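Local coordinates for protein L-ornithine 5-monooxygenase (Pseudomonas aeruginosa, PDB 3S5W) that hydroxylates the side-chain nitrogen of L-ornithine with FAD, NADPH and oxygen, the first step in making hydroxamate siderophores such as pyoverdin, at residues I244-S249 against V253-I258. Sequence-based numbering, arbitrary orientation.
Sequences IDLNDS and VQADMI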
loop_
_atom_site.group_PDB
_atom_site.type_symbol
_atom_site.label_atom_id
_atom_site.label_comp_id
_atom_site.label_asym_id
_atom_site.label_seq_id
_atom_site.Cartn_x
_atom_site.Cartn_y
_atom_site.Cartn_z
ATOM N N ILE A 244 2.859 12.881 14.923
ATOM C CA ILE A 244 1.736 13.288 15.767
ATOM C C ILE A 244 1.481 12.187 16.829
ATOM O O ILE A 244 1.181 12.486 18.018
ATOM C CB ILE A 244 0.492 13.572 14.869
ATOM C CG1 ILE A 244 0.598 14.984 14.276
ATOM C CG2 ILE A 244 -0.831 13.358 15.623
ATOM C CD1 ILE A 244 0.684 16.164 15.339
ATOM N N ASP A 245 1.605 10.926 16.419
ATOM C CA ASP A 245 1.488 9.865 17.412
ATOM C C ASP A 245 2.533 9.963 18.543
ATOM O O ASP A 245 2.192 9.839 19.723
ATOM C CB ASP A 245 1.555 8.484 16.786
ATOM C CG ASP A 245 0.987 7.428 17.712
ATOM O OD1 ASP A 245 -0.206 7.537 18.057
ATOM O OD2 ASP A 245 1.722 6.502 18.074
ATOM N N LEU A 246 3.810 10.172 18.195
ATOM C CA LEU A 246 4.830 10.389 19.227
ATOM C C LEU A 246 4.460 11.577 20.104
ATOM O O LEU A 246 4.512 11.482 21.359
ATOM C CB LEU A 246 6.245 10.551 18.642
ATOM C CG LEU A 246 6.739 9.273 17.932
ATOM C CD1 LEU A 246 8.050 9.551 17.209
ATOM C CD2 LEU A 246 6.923 8.146 18.941
ATOM N N ASN A 247 4.089 12.692 19.472
ATOM C CA ASN A 247 3.761 13.896 20.239
ATOM C C ASN A 247 2.627 13.648 21.243
ATOM O O ASN A 247 2.708 14.071 22.430
ATOM C CB ASN A 247 3.315 15.020 19.302
ATOM C CG ASN A 247 2.959 16.308 20.054
ATOM O OD1 ASN A 247 3.835 16.973 20.592
ATOM N ND2 ASN A 247 1.666 16.649 20.098
ATOM N N ASP A 248 1.575 12.979 20.750
ATOM C CA ASP A 248 0.338 12.807 21.513
ATOM C C ASP A 248 0.429 11.689 22.559
ATOM O O ASP A 248 -0.168 11.810 23.615
ATOM C CB ASP A 248 -0.873 12.550 20.592
ATOM C CG ASP A 248 -1.280 13.773 19.761
ATOM O OD1 ASP A 248 -0.723 14.868 19.967
ATOM O OD2 ASP A 248 -2.168 13.618 18.881
ATOM N N SER A 249 1.172 10.621 22.271
ATOM C CA SER A 249 1.067 9.375 23.058
ATOM C C SER A 249 2.315 8.974 23.816
ATOM O O SER A 249 2.252 8.086 24.670
ATOM C CB SER A 249 0.681 8.227 22.151
ATOM O OG SER A 249 -0.687 8.322 21.902
ATOM N N VAL A 253 9.064 11.184 24.692
ATOM C CA VAL A 253 9.817 11.171 23.429
ATOM C C VAL A 253 9.997 12.591 22.900
ATOM O O VAL A 253 9.021 13.348 22.803
ATOM C CB VAL A 253 9.131 10.308 22.353
ATOM C CG1 VAL A 253 9.800 10.503 20.972
ATOM C CG2 VAL A 253 9.189 8.844 22.731
ATOM N N GLN A 254 11.247 12.937 22.585
ATOM C CA GLN A 254 11.593 14.118 21.786
ATOM C C GLN A 254 11.782 13.684 20.337
ATOM O O GLN A 254 12.699 12.884 20.031
ATOM C CB GLN A 254 12.903 14.722 22.287
ATOM C CG GLN A 254 12.838 15.344 23.679
ATOM C CD GLN A 254 14.158 16.025 23.984
ATOM O OE1 GLN A 254 15.059 15.392 24.498
ATOM N NE2 GLN A 254 14.302 17.294 23.575
ATOM N N ALA A 255 10.891 14.146 19.455
ATOM C CA ALA A 255 10.897 13.728 18.051
ATOM C C ALA A 255 11.496 14.808 17.126
ATOM O O ALA A 255 11.212 16.010 17.289
ATOM C CB ALA A 255 9.458 13.352 17.581
ATOM N N ASP A 256 12.333 14.372 16.177
ATOM C CA ASP A 256 12.882 15.243 15.127
ATOM C C ASP A 256 12.351 14.756 13.788
ATOM O O ASP A 256 12.599 13.608 13.406
ATOM C CB ASP A 256 14.419 15.176 15.070
ATOM C CG ASP A 256 15.110 15.804 16.275
ATOM O OD1 ASP A 256 14.449 16.101 17.306
ATOM O OD2 ASP A 256 16.351 16.010 16.175
ATOM N N MET A 257 11.637 15.603 13.058
ATOM C CA MET A 257 11.266 15.255 11.695
ATOM C C MET A 257 12.424 15.695 10.837
ATOM O O MET A 257 12.773 16.892 10.788
ATOM C CB MET A 257 10.008 15.961 11.214
ATOM C CG MET A 257 8.800 15.653 12.026
ATOM S SD MET A 257 7.264 16.282 11.272
ATOM C CE MET A 257 7.088 15.217 9.844
ATOM N N ILE A 258 13.015 14.728 10.154
ATOM C CA ILE A 258 14.180 15.003 9.326
ATOM C C ILE A 258 13.785 14.791 7.876
ATOM O O ILE A 258 13.626 13.658 7.429
ATOM C CB ILE A 258 15.411 14.135 9.734
ATOM C CG1 ILE A 258 15.741 14.350 11.226
ATOM C CG2 ILE A 258 16.624 14.422 8.786
ATOM C CD1 ILE A 258 16.835 13.434 11.788
#
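Leu246, near the end of helix 237-249, meets Val253 and Ala255 of the following strand through apolar contacts alone. Its CB lies 4.2 Å from Val253 CG1 and 4.4 Å from Ala255 CB, the nearest methyl of each strand residue. CG stands beside the backbone N (chi1 -64°), and from there the branches divide. CD1, continuing the chain away from CA (chi2 172°), reaches Ala255 CB at 4.1 Å and is 4.3 Å from Val253 CG1. CD2 turns off toward Val253 CG1, 4.2 Å away. Val253 CG1 rests against the flank of the leucine, almost equally far from CB and both end methyls. Arg330 hydrogen-bonds to Asn247 O through NH1 and to Val253 O through NE, linking the two segments. The contact packs the end of the helix on the second strand of a Rossmann-type beta-alpha-beta unit, 228-233/237-249/253-258, whose turn from strand 228-233 into the helix, Gly235 to Ser238, binds NADP(+). Leu246 also packs on Ile230 and Ile232 of strand 228-233, the parallel neighbour of strand 253-258, while Ile244 and Asn247 of the same helix touch helix 310-326.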